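Long-range contact in MsStt7d protein (PDB 4IX3), which probably transfers phosphate from ATP to protein substrates, as the catalytic domain of an algal homolog of the state transition kinase Stt7: residues Ala112-Arg124 with Pro171-Lys185. Numbering follows the deposited sequence.
Sequences ANEGENTVEALMR and PANLIAAEKDGGVLK
The amide of N117 docks on the backbone of A176 through two hydrogen bonds: A176 N gives its hydrogen to N117 OD1 at 3.0 Å, in the carbonyl plane on a lone pair, and N117 ND2 donates to A176 O almost straight (171° at the hydrogen). Together the pair fixes the rotation of the amide. With chi1 at 69°, CG between the backbone N and the carbonyl carbon, the N117 amide turns onto A176. Its OD1 also lies 3.6 Å from I175 CG2. Backbone bonds carry the link onward: V119 N donates to L174 O at 2.9 Å, and E120 N bonds weakly to P171 O. T118 caps helix 119-125, its OG1 accepting from A121 N.

Charge dominates the other end. K185, extended beyond CG, crosses E114 at about a right angle and brings NZ to E114 OE1 at 2.8 Å, on the syn side but 34° out of the carboxylate plane. The same NZ bridges to D180 OD2, met from above its plane; the lysine probably offsets the repulsion between the two acids, which also share a water. E114 OE2 is held by R83 N.

Apolar contacts fill in around the helix. V119 CG2 lies against L174 CB (3.6 Å) and L184 CD2, while the end of M123 crosses P171 obliquely, its SD and CE both 3.9 Å from P171 CB. Helix 246-261 touches V119, M123 and P171.

The segments fit the canonical kinase fold: 112-124 runs from the hinge, where A112 and E114 bind ADP in another structure of this protein, into the first helix of the C-lobe, and 171-185 joins the end of the catalytic loop, including N173, which binds magnesium in another structure of this protein, to the antiparallel hairpin beneath the nucleotide cleft.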
ATOM      1  N   ALA B 112      21.190   1.510   7.318  1.00 11.68           N
ATOM      2  CA  ALA B 112      21.418   2.009   8.659  1.00 12.89           C
ATOM      3  C   ALA B 112      20.159   2.744   9.138  1.00 12.83           C
ATOM      4  O   ALA B 112      19.489   3.420   8.339  1.00 13.78           O
ATOM      5  CB  ALA B 112      22.538   3.032   8.649  1.00 15.54           C
ATOM      6  N   ASN B 113      19.879   2.640  10.437  1.00 12.99           N
ATOM      7  CA  ASN B 113      18.865   3.465  11.078  1.00 13.37           C
ATOM      8  C   ASN B 113      19.520   4.834  11.333  1.00 14.23           C
ATOM      9  O   ASN B 113      20.385   4.964  12.216  1.00 16.60           O
ATOM     10  CB  ASN B 113      18.389   2.815  12.381  1.00 16.06           C
ATOM     11  CG  ASN B 113      17.272   3.590  13.029  1.00 17.29           C
ATOM     12  OD1 ASN B 113      17.116   4.783  12.756  1.00 21.47           O
ATOM     13  ND2 ASN B 113      16.480   2.945  13.871  1.00 19.51           N
ATOM     14  N   GLU B 114      19.143   5.838  10.541  1.00 12.33           N
ATOM     15  CA  GLU B 114      19.773   7.157  10.603  1.00 13.27           C
ATOM     16  C   GLU B 114      19.218   7.983  11.771  1.00 12.46           C
ATOM     17  O   GLU B 114      19.750   9.067  12.063  1.00 14.29           O
ATOM     18  CB  GLU B 114      19.559   7.890   9.288  1.00 12.96           C
ATOM     19  CG  GLU B 114      20.216   7.162   8.122  1.00 13.41           C
ATOM     20  CD  GLU B 114      21.730   7.268   8.093  1.00 13.20           C
ATOM     21  OE1 GLU B 114      22.305   8.167   8.758  1.00 15.91           O
ATOM     22  OE2 GLU B 114      22.303   6.613   7.209  1.00 13.16           O
ATOM     23  N   GLY B 115      18.168   7.524  12.435  1.00 13.26           N
ATOM     24  CA  GLY B 115      17.583   8.236  13.542  1.00 16.32           C
ATOM     25  C   GLY B 115      16.150   7.817  13.787  1.00 17.77           C
ATOM     26  O   GLY B 115      15.422   7.440  12.881  1.00 17.37           O
ATOM     27  N   GLU B 116      15.762   7.947  15.051  1.00 20.05           N
ATOM     28  CA  GLU B 116      14.450   7.558  15.497  1.00 22.22           C
ATOM     29  C   GLU B 116      13.286   8.454  15.092  1.00 26.16           C
ATOM     30  O   GLU B 116      12.131   7.988  15.111  1.00 29.90           O
ATOM     31  CB  GLU B 116      14.450   7.281  16.992  1.00 24.36           C
ATOM     32  CG  GLU B 116      14.910   5.862  17.283  1.00 31.09           C
ATOM     33  CD  GLU B 116      14.227   4.801  16.429  1.00 29.31           C
ATOM     34  OE1 GLU B 116      14.867   3.788  16.132  1.00 33.94           O
ATOM     35  OE2 GLU B 116      13.053   4.953  16.033  1.00 31.29           O
ATOM     36  N   ASN B 117      13.641   9.616  14.555  1.00 18.54           N
ATOM     37  CA  ASN B 117      12.881  10.842  14.333  1.00 22.36           C
ATOM     38  C   ASN B 117      12.569  10.932  12.862  1.00 17.74           C
ATOM     39  O   ASN B 117      13.319  10.369  12.069  1.00 23.78           O
ATOM     40  CB  ASN B 117      13.760  12.107  14.670  1.00 22.42           C
ATOM     41  CG  ASN B 117      14.935  12.367  13.674  1.00 28.05           C
ATOM     42  OD1 ASN B 117      14.744  12.925  12.566  1.00 20.28           O
ATOM     43  ND2 ASN B 117      16.165  12.081  14.107  1.00 27.11           N
ATOM     44  N   THR B 118      11.414  11.435  12.421  1.00 17.97           N
ATOM     45  CA  THR B 118      11.344  11.985  11.055  1.00 13.49           C
ATOM     46  C   THR B 118      11.157  13.499  11.177  1.00 10.93           C
ATOM     47  O   THR B 118      10.721  13.961  12.223  1.00 14.31           O
ATOM     48  CB  THR B 118      10.135  11.422  10.255  1.00 13.93           C
ATOM     49  OG1 THR B 118       8.916  11.943  10.824  1.00 15.82           O
ATOM     50  CG2 THR B 118      10.099   9.897  10.298  1.00 16.80           C
ATOM     51  N   VAL B 119      11.414  14.236  10.113  1.00 11.94           N
ATOM     52  CA  VAL B 119      11.150  15.683  10.145  1.00 13.29           C
ATOM     53  C   VAL B 119       9.654  15.968  10.340  1.00 13.14           C
ATOM     54  O   VAL B 119       9.302  16.954  10.988  1.00 13.19           O
ATOM     55  CB  VAL B 119      11.762  16.332   8.900  1.00 12.37           C
ATOM     56  CG1 VAL B 119      11.263  17.779   8.773  1.00 13.99           C
ATOM     57  CG2 VAL B 119      13.304  16.254   9.015  1.00 14.28           C
ATOM     58  N   GLU B 120       8.799  15.089   9.840  1.00 12.24           N
ATOM     59  CA  GLU B 120       7.360  15.272  10.078  1.00 11.89           C
ATOM     60  C   GLU B 120       7.078  15.253  11.571  1.00 12.53           C
ATOM     61  O   GLU B 120       6.375  16.140  12.098  1.00 14.75           O
ATOM     62  CB  GLU B 120       6.525  14.207   9.339  1.00 12.56           C
ATOM     63  CG  GLU B 120       5.022  14.350   9.592  1.00 15.44           C
ATOM     64  CD  GLU B 120       4.290  13.160   8.985  1.00 16.46           C
ATOM     65  OE1 GLU B 120       4.235  12.105   9.654  1.00 22.29           O
ATOM     66  OE2 GLU B 120       3.816  13.241   7.830  1.00 19.74           O
ATOM     67  N   ALA B 121       7.581  14.228  12.244  1.00 12.89           N
ATOM     68  CA  ALA B 121       7.268  14.096  13.668  1.00 14.53           C
ATOM     69  C   ALA B 121       7.905  15.241  14.467  1.00 14.58           C
ATOM     70  O   ALA B 121       7.262  15.813  15.359  1.00 16.82           O
ATOM     71  CB  ALA B 121       7.721  12.720  14.176  1.00 15.09           C
ATOM     72  N   LEU B 122       9.139  15.636  14.124  1.00 13.68           N
ATOM     73  CA  LEU B 122       9.807  16.672  14.880  1.00 14.02           C
ATOM     74  C   LEU B 122       9.095  17.995  14.633  1.00 14.77           C
ATOM     75  O   LEU B 122       8.884  18.727  15.594  1.00 16.09           O
ATOM     76  CB  LEU B 122      11.260  16.778  14.413  1.00 16.27           C
ATOM     77  CG  LEU B 122      12.186  15.646  14.895  1.00 17.88           C
ATOM     78  CD1 LEU B 122      13.448  15.658  14.029  1.00 20.82           C
ATOM     79  CD2 LEU B 122      12.547  15.838  16.365  1.00 22.22           C
ATOM     80  N   MET B 123       8.777  18.319  13.383  1.00 13.47           N
ATOM     81  CA  MET B 123       8.184  19.631  13.104  1.00 13.16           C
ATOM     82  C   MET B 123       6.840  19.761  13.818  1.00 14.68           C
ATOM     83  O   MET B 123       6.520  20.862  14.281  1.00 15.86           O
ATOM     84  CB  MET B 123       8.046  19.903  11.610  1.00 13.14           C
ATOM     85  CG  MET B 123       6.896  19.204  10.903  1.00 13.90           C
ATOM     86  SD  MET B 123       7.012  19.461   9.117  1.00 14.23           S
ATOM     87  CE  MET B 123       5.435  18.699   8.697  1.00 15.27           C
ATOM     88  N   ARG B 124       6.097  18.666  13.929  1.00 15.45           N
ATOM     89  CA  ARG B 124       4.806  18.716  14.616  1.00 16.63           C
ATOM     90  C   ARG B 124       4.956  18.805  16.131  1.00 18.44           C
ATOM     91  O   ARG B 124       4.075  19.382  16.779  1.00 21.63           O
ATOM     92  CB  ARG B 124       3.909  17.563  14.167  1.00 19.07           C
ATOM     93  CG  ARG B 124       3.510  17.738  12.725  1.00 18.29           C
ATOM     94  CD  ARG B 124       2.730  16.560  12.149  1.00 18.26           C
ATOM     95  NE  ARG B 124       2.290  16.845  10.786  1.00 18.52           N
ATOM     96  CZ  ARG B 124       1.629  16.004   9.998  1.00 19.10           C
ATOM     97  NH1 ARG B 124       1.428  14.751  10.388  1.00 24.34           N
ATOM     98  NH2 ARG B 124       1.265  16.412   8.780  1.00 20.21           N
ATOM     99  N   PRO B 171       8.257  15.703   4.418  1.00 10.37           N
ATOM    100  CA  PRO B 171       8.837  15.644   5.754  1.00 10.97           C
ATOM    101  C   PRO B 171       8.919  14.228   6.359  1.00 10.68           C
ATOM    102  O   PRO B 171       9.887  13.911   7.064  1.00 11.38           O
ATOM    103  CB  PRO B 171       7.962  16.621   6.554  1.00 13.13           C
ATOM    104  CG  PRO B 171       7.540  17.642   5.509  1.00 12.71           C
ATOM    105  CD  PRO B 171       7.211  16.759   4.322  1.00 11.55           C
ATOM    106  N   ALA B 172       7.953  13.346   6.063  1.00 11.15           N
ATOM    107  CA  ALA B 172       7.969  12.013   6.645  1.00 10.81           C
ATOM    108  C   ALA B 172       9.138  11.205   6.076  1.00 10.40           C
ATOM    109  O   ALA B 172       9.466  10.160   6.648  1.00 11.67           O
ATOM    110  CB  ALA B 172       6.658  11.255   6.336  1.00 13.57           C
ATOM    111  N   ASN B 173       9.693  11.613   4.930  1.00  9.26           N
ATOM    112  CA  ASN B 173      10.812  10.917   4.288  1.00  9.27           C
ATOM    113  C   ASN B 173      12.155  11.650   4.500  1.00  9.16           C
ATOM    114  O   ASN B 173      13.107  11.391   3.756  1.00 10.03           O
ATOM    115  CB  ASN B 173      10.551  10.651   2.806  1.00 10.22           C
ATOM    116  CG  ASN B 173       9.682   9.428   2.593  1.00  9.99           C
ATOM    117  OD1 ASN B 173       9.568   8.591   3.491  1.00 11.52           O
ATOM    118  ND2 ASN B 173       9.085   9.338   1.422  1.00 11.84           N
ATOM    119  N   LEU B 174      12.227  12.433   5.577  1.00  9.95           N
ATOM    120  CA  LEU B 174      13.501  13.049   5.965  1.00  8.50           C
ATOM    121  C   LEU B 174      13.787  12.671   7.405  1.00  9.09           C
ATOM    122  O   LEU B 174      12.889  12.647   8.247  1.00 11.89           O
ATOM    123  CB  LEU B 174      13.398  14.583   5.790  1.00 10.36           C
ATOM    124  CG  LEU B 174      13.372  15.035   4.318  1.00 10.29           C
ATOM    125  CD1 LEU B 174      12.801  16.461   4.183  1.00 12.06           C
ATOM    126  CD2 LEU B 174      14.775  14.951   3.708  1.00 12.00           C
ATOM    127  N   ILE B 175      15.087  12.461   7.702  1.00  9.45           N
ATOM    128  CA  ILE B 175      15.569  12.196   9.043  1.00 10.42           C
ATOM    129  C   ILE B 175      16.700  13.194   9.314  1.00  9.67           C
ATOM    130  O   ILE B 175      17.601  13.328   8.465  1.00 10.62           O
ATOM    131  CB  ILE B 175      16.110  10.744   9.213  1.00 11.01           C
ATOM    132  CG1 ILE B 175      15.022   9.725   8.893  1.00 13.85           C
ATOM    133  CG2 ILE B 175      16.679  10.557  10.599  1.00 12.78           C
ATOM    134  CD1 ILE B 175      15.537   8.308   8.925  1.00 17.53           C
ATOM    135  N   ALA B 176      16.696  13.779  10.510  1.00 10.88           N
ATOM    136  CA  ALA B 176      17.847  14.601  10.922  1.00 11.20           C
ATOM    137  C   ALA B 176      18.853  13.607  11.548  1.00 12.75           C
ATOM    138  O   ALA B 176      18.572  13.034  12.585  1.00 12.98           O
ATOM    139  CB  ALA B 176      17.381  15.640  11.932  1.00 13.54           C
ATOM    140  N   ALA B 177      19.938  13.322  10.826  1.00 11.42           N
ATOM    141  CA  ALA B 177      20.833  12.204  11.162  1.00 13.24           C
ATOM    142  C   ALA B 177      21.795  12.610  12.293  1.00 14.12           C
ATOM    143  O   ALA B 177      22.811  13.261  12.037  1.00 14.18           O
ATOM    144  CB  ALA B 177      21.600  11.820   9.904  1.00 13.96           C
ATOM    145  N   GLU B 178      21.449  12.256  13.525  1.00 19.91           N
ATOM    146  CA  GLU B 178      22.222  12.603  14.726  1.00 22.78           C
ATOM    147  C   GLU B 178      23.702  12.256  14.585  1.00 22.34           C
ATOM    148  O   GLU B 178      24.576  13.045  14.992  1.00 23.77           O
ATOM    149  CB  GLU B 178      21.628  11.796  15.894  1.00 27.76           C
ATOM    150  CG  GLU B 178      21.475  10.315  15.480  1.00 36.19           C
ATOM    151  CD  GLU B 178      20.552   9.361  16.266  1.00 48.32           C
ATOM    152  OE1 GLU B 178      20.718   8.132  16.037  1.00 43.37           O
ATOM    153  OE2 GLU B 178      19.628   9.759  17.024  1.00 45.58           O
ATOM    154  N   LYS B 179      23.997  11.115  13.961  1.00 19.52           N
ATOM    155  CA  LYS B 179      25.409  10.664  13.844  1.00 18.64           C
ATOM    156  C   LYS B 179      26.188  11.269  12.664  1.00 16.65           C
ATOM    157  O   LYS B 179      27.394  11.019  12.485  1.00 18.82           O
ATOM    158  CB  LYS B 179      25.458   9.143  13.745  1.00 23.81           C
ATOM    159  CG  LYS B 179      24.996   8.441  15.012  1.00 25.42           C
ATOM    160  CD  LYS B 179      25.226   6.965  14.809  1.00 32.43           C
ATOM    161  CE  LYS B 179      24.462   6.141  15.837  1.00 36.40           C
ATOM    162  NZ  LYS B 179      23.915   4.893  15.228  1.00 32.76           N
ATOM    163  N   ASP B 180      25.538  12.147  11.912  1.00 12.68           N
ATOM    164  CA  ASP B 180      26.200  13.002  10.936  1.00 12.35           C
ATOM    165  C   ASP B 180      25.839  14.449  11.195  1.00 11.53           C
ATOM    166  O   ASP B 180      25.471  15.184  10.268  1.00 13.04           O
ATOM    167  CB  ASP B 180      25.936  12.528   9.509  1.00 13.81           C
ATOM    168  CG  ASP B 180      26.642  11.201   9.260  1.00 15.73           C
ATOM    169  OD1 ASP B 180      27.900  11.205   9.167  1.00 15.48           O
ATOM    170  OD2 ASP B 180      25.982  10.138   9.164  1.00 18.91           O
ATOM    171  N   GLY B 181      25.925  14.819  12.459  1.00 12.50           N
ATOM    172  CA  GLY B 181      25.798  16.246  12.806  1.00 13.40           C
ATOM    173  C   GLY B 181      24.400  16.820  12.702  1.00 12.11           C
ATOM    174  O   GLY B 181      24.260  18.044  12.748  1.00 15.22           O
ATOM    175  N   GLY B 182      23.367  15.977  12.536  1.00 12.72           N
ATOM    176  CA  GLY B 182      21.992  16.482  12.397  1.00 13.54           C
ATOM    177  C   GLY B 182      21.571  16.732  10.961  1.00 10.37           C
ATOM    178  O   GLY B 182      20.418  17.114  10.728  1.00 12.11           O
ATOM    179  N   VAL B 183      22.439  16.539   9.984  1.00 10.86           N
ATOM    180  CA  VAL B 183      22.154  16.857   8.599  1.00 11.16           C
ATOM    181  C   VAL B 183      20.951  16.008   8.140  1.00 10.56           C
ATOM    182  O   VAL B 183      20.824  14.830   8.529  1.00 11.98           O
ATOM    183  CB  VAL B 183      23.389  16.548   7.690  1.00 12.16           C
ATOM    184  CG1 VAL B 183      23.677  15.048   7.550  1.00 13.92           C
ATOM    185  CG2 VAL B 183      23.269  17.213   6.351  1.00 12.80           C
ATOM    186  N   LEU B 184      20.126  16.561   7.271  1.00  9.05           N
ATOM    187  CA  LEU B 184      18.966  15.781   6.802  1.00 10.02           C
ATOM    188  C   LEU B 184      19.384  14.752   5.779  1.00 10.21           C
ATOM    189  O   LEU B 184      20.170  15.046   4.875  1.00 10.81           O
ATOM    190  CB  LEU B 184      17.945  16.710   6.144  1.00 11.22           C
ATOM    191  CG  LEU B 184      17.237  17.733   7.059  1.00 11.25           C
ATOM    192  CD1 LEU B 184      16.025  18.309   6.347  1.00 12.96           C
ATOM    193  CD2 LEU B 184      16.922  17.181   8.439  1.00 14.13           C
ATOM    194  N   LYS B 185      18.828  13.558   5.929  1.00 10.09           N
ATOM    195  CA  LYS B 185      18.938  12.516   4.899  1.00  9.77           C
ATOM    196  C   LYS B 185      17.533  12.096   4.428  1.00  7.87           C
ATOM    197  O   LYS B 185      16.607  12.015   5.243  1.00 10.38           O
ATOM    198  CB  LYS B 185      19.707  11.293   5.417  1.00 10.41           C
ATOM    199  CG  LYS B 185      21.198  11.589   5.758  1.00 12.25           C
ATOM    200  CD  LYS B 185      21.905  10.348   6.239  1.00 13.09           C
ATOM    201  CE  LYS B 185      23.370  10.655   6.534  1.00 15.06           C
ATOM    202  NZ  LYS B 185      24.080   9.401   6.956  1.00 16.31           N
TER
HETATM  203  O   HOH W   1      23.120   4.420  12.371  1.00 25.93           O
HETATM  204  O   HOH W   2      20.198   5.564  14.935  1.00 33.34           O
HETATM  205  O   HOH W   3      22.311   9.285  12.761  1.00 22.89           O
HETATM  206  O   HOH W   4      23.834   8.723  10.636  1.00 29.84           O
HETATM  207  O   HOH W   5       5.255  14.356   5.551  1.00 18.03           O